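Local atomic coordinates of putative O-GlcNAcase nagJ (Clostridium perfringens, PDB entry 6PV5), a protein that is a family 84 glycoside hydrolase that probably acts as a hexosaminidase, its crystallised part holding the N-terminal, catalytic and post-catalytic domains of a longer protein. Residues 421-426 and 453-458; 463-468 and 495-500. One frame throughout, in Å; residues are numbered along the deposited sequence.

Interaction 1 (421-426 and 453-458); sequences YDLDRN and ADYGWN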
loop_
_atom_site.group_PDB
_atom_site.type_symbol
_atom_site.label_atom_id
_atom_site.label_comp_id
_atom_site.label_asym_id
_atom_site.label_seq_id
_atom_site.Cartn_x
_atom_site.Cartn_y
_atom_site.Cartn_z
ATOM N N TYR A 421 -1.611 4.027 -9.031
ATOM C CA TYR A 421 -2.162 4.624 -10.238
ATOM C C TYR A 421 -1.489 4.008 -11.459
ATOM O O TYR A 421 -0.278 3.783 -11.426
ATOM C CB TYR A 421 -1.899 6.138 -10.201
ATOM C CG TYR A 421 -2.702 6.957 -11.182
ATOM C CD1 TYR A 421 -4.027 7.286 -10.938
ATOM C CD2 TYR A 421 -2.125 7.412 -12.357
ATOM C CE1 TYR A 421 -4.764 8.060 -11.831
ATOM C CE2 TYR A 421 -2.843 8.171 -13.270
ATOM C CZ TYR A 421 -4.162 8.488 -13.000
ATOM O OH TYR A 421 -4.850 9.240 -13.899
ATOM N N ASP A 422 -2.278 3.739 -12.518
ATOM C CA ASP A 422 -1.771 3.307 -13.822
ATOM C C ASP A 422 -1.185 1.897 -13.722
ATOM O O ASP A 422 -0.283 1.548 -14.466
ATOM C CB ASP A 422 -0.653 4.212 -14.356
ATOM C CG ASP A 422 -1.086 5.492 -15.060
ATOM O OD1 ASP A 422 -2.257 5.546 -15.517
ATOM O OD2 ASP A 422 -0.225 6.430 -15.162
ATOM N N LEU A 423 -1.664 1.085 -12.782
ATOM C CA LEU A 423 -1.285 -0.322 -12.809
ATOM C C LEU A 423 -2.375 -1.111 -13.536
ATOM O O LEU A 423 -3.557 -0.933 -13.277
ATOM C CB LEU A 423 -1.094 -0.846 -11.387
ATOM C CG LEU A 423 0.069 -0.258 -10.577
ATOM C CD1 LEU A 423 0.308 -1.129 -9.352
ATOM C CD2 LEU A 423 1.351 -0.122 -11.398
ATOM N N ASP A 424 -1.970 -1.952 -14.483
ATOM C CA ASP A 424 -2.931 -2.632 -15.342
ATOM C C ASP A 424 -3.951 -3.397 -14.496
ATOM O O ASP A 424 -3.597 -4.115 -13.564
ATOM C CB ASP A 424 -2.195 -3.529 -16.343
ATOM C CG ASP A 424 -3.042 -3.898 -17.548
ATOM O OD1 ASP A 424 -4.035 -4.614 -17.361
ATOM O OD2 ASP A 424 -2.692 -3.472 -18.655
ATOM N N ARG A 425 -5.228 -3.204 -14.828
ATOM C CA ARG A 425 -6.359 -3.894 -14.220
ATOM C C ARG A 425 -6.199 -5.418 -14.287
ATOM O O ARG A 425 -6.683 -6.116 -13.404
ATOM C CB ARG A 425 -7.644 -3.452 -14.924
ATOM C CG ARG A 425 -8.913 -4.146 -14.452
ATOM C CD ARG A 425 -10.173 -3.600 -15.114
ATOM N NE ARG A 425 -10.141 -2.154 -15.328
ATOM C CZ ARG A 425 -10.421 -1.217 -14.419
ATOM N NH1 ARG A 425 -10.780 -1.546 -13.186
ATOM N NH2 ARG A 425 -10.355 0.056 -14.758
ATOM N N ASN A 426 -5.482 -5.928 -15.298
ATOM C CA ASN A 426 -5.349 -7.368 -15.481
ATOM C C ASN A 426 -3.897 -7.818 -15.325
ATOM O O ASN A 426 -3.499 -8.823 -15.921
ATOM C CB ASN A 426 -5.884 -7.809 -16.850
ATOM C CG ASN A 426 -7.367 -7.540 -16.977
ATOM O OD1 ASN A 426 -7.785 -6.751 -17.820
ATOM N ND2 ASN A 426 -8.156 -8.136 -16.099
ATOM N N ALA A 453 -3.714 -1.813 -0.927
ATOM C CA ALA A 453 -4.425 -2.957 -0.359
ATOM C C ALA A 453 -5.640 -3.297 -1.218
ATOM O O ALA A 453 -5.963 -4.468 -1.403
ATOM C CB ALA A 453 -4.853 -2.678 1.064
ATOM N N ASP A 454 -6.316 -2.254 -1.703
ATOM C CA ASP A 454 -7.542 -2.383 -2.471
ATOM C C ASP A 454 -7.233 -2.974 -3.851
ATOM O O ASP A 454 -7.960 -3.838 -4.349
ATOM C CB ASP A 454 -8.275 -1.041 -2.512
ATOM C CG ASP A 454 -9.652 -1.088 -3.145
ATOM O OD1 ASP A 454 -10.350 -2.096 -2.957
ATOM O OD2 ASP A 454 -10.019 -0.111 -3.818
ATOM N N TYR A 455 -6.160 -2.471 -4.472
ATOM C CA TYR A 455 -5.738 -2.901 -5.787
ATOM C C TYR A 455 -5.262 -4.351 -5.714
ATOM O O TYR A 455 -5.609 -5.137 -6.584
ATOM C CB TYR A 455 -4.600 -2.033 -6.329
ATOM C CG TYR A 455 -3.998 -2.594 -7.596
ATOM C CD1 TYR A 455 -4.664 -2.497 -8.816
ATOM C CD2 TYR A 455 -2.786 -3.262 -7.565
ATOM C CE1 TYR A 455 -4.121 -3.014 -9.982
ATOM C CE2 TYR A 455 -2.228 -3.781 -8.723
ATOM C CZ TYR A 455 -2.912 -3.684 -9.923
ATOM O OH TYR A 455 -2.345 -4.191 -11.054
ATOM N N GLY A 456 -4.442 -4.654 -4.693
ATOM C CA GLY A 456 -3.883 -5.973 -4.474
ATOM C C GLY A 456 -4.989 -7.004 -4.265
ATOM O O GLY A 456 -4.900 -8.131 -4.760
ATOM N N TRP A 457 -6.046 -6.592 -3.551
ATOM C CA TRP A 457 -7.115 -7.514 -3.221
ATOM C C TRP A 457 -8.056 -7.689 -4.413
ATOM O O TRP A 457 -8.555 -8.781 -4.644
ATOM C CB TRP A 457 -7.877 -7.070 -1.967
ATOM C CG TRP A 457 -8.923 -8.063 -1.569
ATOM C CD1 TRP A 457 -10.242 -8.060 -1.919
ATOM C CD2 TRP A 457 -8.714 -9.262 -0.798
ATOM N NE1 TRP A 457 -10.875 -9.149 -1.387
ATOM C CE2 TRP A 457 -9.962 -9.916 -0.709
ATOM C CE3 TRP A 457 -7.605 -9.848 -0.183
ATOM C CZ2 TRP A 457 -10.120 -11.127 -0.037
ATOM C CZ3 TRP A 457 -7.764 -11.045 0.483
ATOM C CH2 TRP A 457 -9.008 -11.670 0.557
ATOM N N ASN A 458 -8.325 -6.604 -5.143
ATOM C CA ASN A 458 -9.373 -6.602 -6.151
ATOM C C ASN A 458 -8.937 -5.671 -7.275
ATOM O O ASN A 458 -9.445 -4.549 -7.384
ATOM C CB ASN A 458 -10.748 -6.276 -5.549
ATOM C CG ASN A 458 -11.937 -6.453 -6.485
ATOM O OD1 ASN A 458 -11.796 -6.560 -7.702
ATOM N ND2 ASN A 458 -13.142 -6.437 -5.931
#
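Tyr455, on the last full turn of helix 446-457, reaches across to the side chain of Leu423 and the backbone carbonyl of Asp424 and has more of its surface buried here than any other residue of the two segments. Its CG stands anti to the backbone N (chi1 171°), which sends the ring off the helix until the phenol oxygen meets the loop. There Tyr455 OH donates a hydrogen bond to Asp424 O at 2.8 Å. The acceptor lies at the ring edge, near the ring plane, while the hydroxyl stands 31° out of the carbonyl plane, with a C=O...O angle of 145°.

Leu423 supplies the apolar half. The two side chains cross at about a right angle: Leu423 CB sits 3.7 Å from Tyr455 CZ, and Leu423 CD1 is 3.7 Å from Tyr455 CE2, so the leucine runs along the CZ-CE2 side of the ring, from the hydroxyl end. Beyond the pair, Leu423 also packs on Leu401 and Trp403 of strand 399-403, and Tyr455 meets Phe434 and Tyr462 edge-to-face.

The CB of Asp424 points away from the helix, and its carboxylate shapes the loop instead. Its OD1 accepts a fairly straight bond from Asn426 N at 2.8 Å, through the anti lone pair, while OD2 takes the backbone N of Leu385. The carboxylate, bonded at both oxygens, probably helps fix the peptide whose carbonyl receives the tyrosine.

The Asp424-Asn426 bond defines an Asx turn. The contact as a whole is loop-to-helix packing in a (beta/alpha)8 barrel, where the connection between strands 399-403 and 431-436 meets the helix that follows the eighth strand.

Interaction 2 (463-468 and 495-500); sequences EAEKSW and TGRPDS
Arg497 meets Glu465 through a salt bridge and Trp468 through packing against its guanidinium, two contacts of different kinds made by one side chain. The charged pairing is bidentate and side-on. Arg497 NE donates to Glu465 OE1 at 3.3 Å with an N-H...O angle of 157°, and Arg497 NH1 donates to Glu465 OE2, also at 3.3 Å. Both carboxylate oxygens are approached on their syn sides, but the two planes are 35° apart, so the pairing is twisted rather than flat. The lengths are those of a rather long salt bridge. Glu465 reaches it by a bend in its chain at chi2, whereas Arg497 comes straight from the loop, extended from CG to NE.

The second interaction is with an aromatic ring. Trp468 CZ3 stands over the centre of the guanidinium, 3.6 Å from Arg497 CZ, and Trp468 CH2 lies 3.9 Å from Arg497 NH2. The CZ3-CH2 end of the six-membered ring lies over one guanidinium face, yet the ring and guanidinium planes are inclined by 41°, which excludes a parallel stack.

Other polar partners hold both groups. Arg497 NH1 also donates to Asn488 OD1, and Trp468 NE1 bonds to Leu417 O at the far end of the indole. Trp468 packs besides on Lys484 and Ala487 of helix 480-487.

A buried arginine is therefore matched by a carboxylate at its edge and by an indole over one face. With Glu465 partly exposed and both bonds long, the charge pairing is probably modest in strength, and the positive charge of Arg497 is likely to be stabilised jointly by Glu465 and the neutral amide oxygen of Asn488.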
loop_
_atom_site.group_PDB
_atom_site.type_symbol
_atom_site.label_atom_id
_atom_site.label_comp_id
_atom_site.label_asym_id
_atom_site.label_seq_id
_atom_site.Cartn_x
_atom_site.Cartn_y
_atom_site.Cartn_z
ATOM N N GLU A 463 -10.784 1.133 -8.966
ATOM C CA GLU A 463 -10.757 2.452 -9.590
ATOM C C GLU A 463 -10.028 3.419 -8.660
ATOM O O GLU A 463 -10.419 3.568 -7.501
ATOM C CB GLU A 463 -12.169 2.989 -9.814
ATOM C CG GLU A 463 -12.978 2.194 -10.816
ATOM C CD GLU A 463 -14.417 2.675 -10.857
ATOM O OE1 GLU A 463 -14.628 3.858 -11.211
ATOM O OE2 GLU A 463 -15.320 1.887 -10.489
ATOM N N ALA A 464 -8.968 4.044 -9.187
ATOM C CA ALA A 464 -7.992 4.775 -8.392
ATOM C C ALA A 464 -8.678 5.867 -7.573
ATOM O O ALA A 464 -8.497 5.934 -6.367
ATOM C CB ALA A 464 -6.906 5.345 -9.275
ATOM N N GLU A 465 -9.524 6.669 -8.224
ATOM C CA GLU A 465 -10.062 7.871 -7.608
ATOM C C GLU A 465 -11.073 7.509 -6.531
ATOM O O GLU A 465 -11.094 8.127 -5.467
ATOM C CB GLU A 465 -10.724 8.779 -8.646
ATOM C CG GLU A 465 -10.770 10.231 -8.191
ATOM C CD GLU A 465 -9.539 11.055 -8.553
ATOM O OE1 GLU A 465 -8.556 10.471 -9.080
ATOM O OE2 GLU A 465 -9.570 12.291 -8.330
ATOM N N LYS A 466 -11.921 6.512 -6.819
ATOM C CA LYS A 466 -12.922 6.078 -5.860
ATOM C C LYS A 466 -12.221 5.387 -4.685
ATOM O O LYS A 466 -12.621 5.523 -3.534
ATOM C CB LYS A 466 -14.011 5.257 -6.565
ATOM N N SER A 467 -11.169 4.630 -4.981
ATOM C CA SER A 467 -10.389 3.966 -3.950
ATOM C C SER A 467 -9.722 5.008 -3.044
ATOM O O SER A 467 -9.746 4.871 -1.832
ATOM C CB SER A 467 -9.360 3.075 -4.584
ATOM O OG SER A 467 -8.692 2.311 -3.600
ATOM N N TRP A 468 -9.132 6.048 -3.652
ATOM C CA TRP A 468 -8.482 7.142 -2.941
ATOM C C TRP A 468 -9.455 7.812 -1.973
ATOM O O TRP A 468 -9.116 8.064 -0.826
ATOM C CB TRP A 468 -7.974 8.140 -3.979
ATOM C CG TRP A 468 -7.035 9.190 -3.480
ATOM C CD1 TRP A 468 -6.019 9.059 -2.573
ATOM C CD2 TRP A 468 -6.977 10.535 -3.981
ATOM N NE1 TRP A 468 -5.355 10.252 -2.458
ATOM C CE2 TRP A 468 -5.912 11.170 -3.314
ATOM C CE3 TRP A 468 -7.697 11.240 -4.960
ATOM C CZ2 TRP A 468 -5.572 12.499 -3.582
ATOM C CZ3 TRP A 468 -7.384 12.564 -5.204
ATOM C CH2 TRP A 468 -6.318 13.174 -4.529
ATOM N N THR A 495 6.327 9.113 -10.220
ATOM C CA THR A 495 5.206 8.343 -10.724
ATOM C C THR A 495 4.012 8.815 -9.912
ATOM O O THR A 495 4.200 9.594 -8.980
ATOM C CB THR A 495 5.464 6.832 -10.619
ATOM O OG1 THR A 495 4.445 6.136 -11.348
ATOM C CG2 THR A 495 5.494 6.335 -9.187
ATOM N N GLY A 496 2.810 8.344 -10.255
ATOM C CA GLY A 496 1.636 8.684 -9.463
ATOM C C GLY A 496 0.600 9.426 -10.297
ATOM O O GLY A 496 0.888 9.875 -11.406
ATOM N N ARG A 497 -0.613 9.525 -9.767
ATOM C CA ARG A 497 -1.633 10.374 -10.362
ATOM C C ARG A 497 -1.083 11.795 -10.517
ATOM O O ARG A 497 -0.458 12.324 -9.587
ATOM C CB ARG A 497 -2.850 10.355 -9.433
ATOM C CG ARG A 497 -3.957 11.354 -9.760
ATOM C CD ARG A 497 -4.807 11.541 -8.516
ATOM N NE ARG A 497 -5.964 12.440 -8.617
ATOM C CZ ARG A 497 -5.958 13.743 -8.320
ATOM N NH1 ARG A 497 -7.078 14.434 -8.421
ATOM N NH2 ARG A 497 -4.848 14.353 -7.925
ATOM N N PRO A 498 -1.295 12.465 -11.682
ATOM C CA PRO A 498 -0.902 13.875 -11.843
ATOM C C PRO A 498 -1.607 14.771 -10.823
ATOM O O PRO A 498 -2.757 14.532 -10.472
ATOM C CB PRO A 498 -1.323 14.215 -13.297
ATOM C CG PRO A 498 -1.327 12.831 -13.965
ATOM C CD PRO A 498 -1.923 11.910 -12.901
ATOM N N ASP A 499 -0.894 15.788 -10.327
ATOM C CA ASP A 499 -1.434 16.694 -9.324
ATOM C C ASP A 499 -2.551 17.541 -9.943
ATOM O O ASP A 499 -2.449 17.928 -11.107
ATOM C CB ASP A 499 -0.373 17.708 -8.895
ATOM C CG ASP A 499 0.810 17.127 -8.130
ATOM O OD1 ASP A 499 0.646 16.043 -7.517
ATOM O OD2 ASP A 499 1.884 17.796 -8.117
ATOM N N SER A 500 -3.604 17.794 -9.156
ATOM C CA SER A 500 -4.653 18.762 -9.440
ATOM C C SER A 500 -4.917 18.901 -10.941
ATOM O O SER A 500 -4.729 19.985 -11.502
ATOM C CB SER A 500 -4.328 20.106 -8.808
ATOM O OG SER A 500 -3.166 20.649 -9.425
#

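How the interactions relate
Interactions 1 and 2 are both largely buried, with centres 12 Å apart, and they follow in series along the chain. Each joins a helix to a loop: 446-457 in the first, 464-476 in the second, helices consecutive in sequence. Contact between them is direct. Asp454 OD2 and Ser467 OG, 2.8 Å apart, form a probable hydrogen bond linking the two helices, while the Tyr421 ring packs on Ala464 CB, Arg497 N and Pro498 CD. Their chemistry differs with position: nearer the chain centre, interaction 1 uses a neutral phenol-carbonyl bond and apolar packing; interaction 2, with a partly exposed carboxylate, combines a salt bridge with an indole packed on the cation.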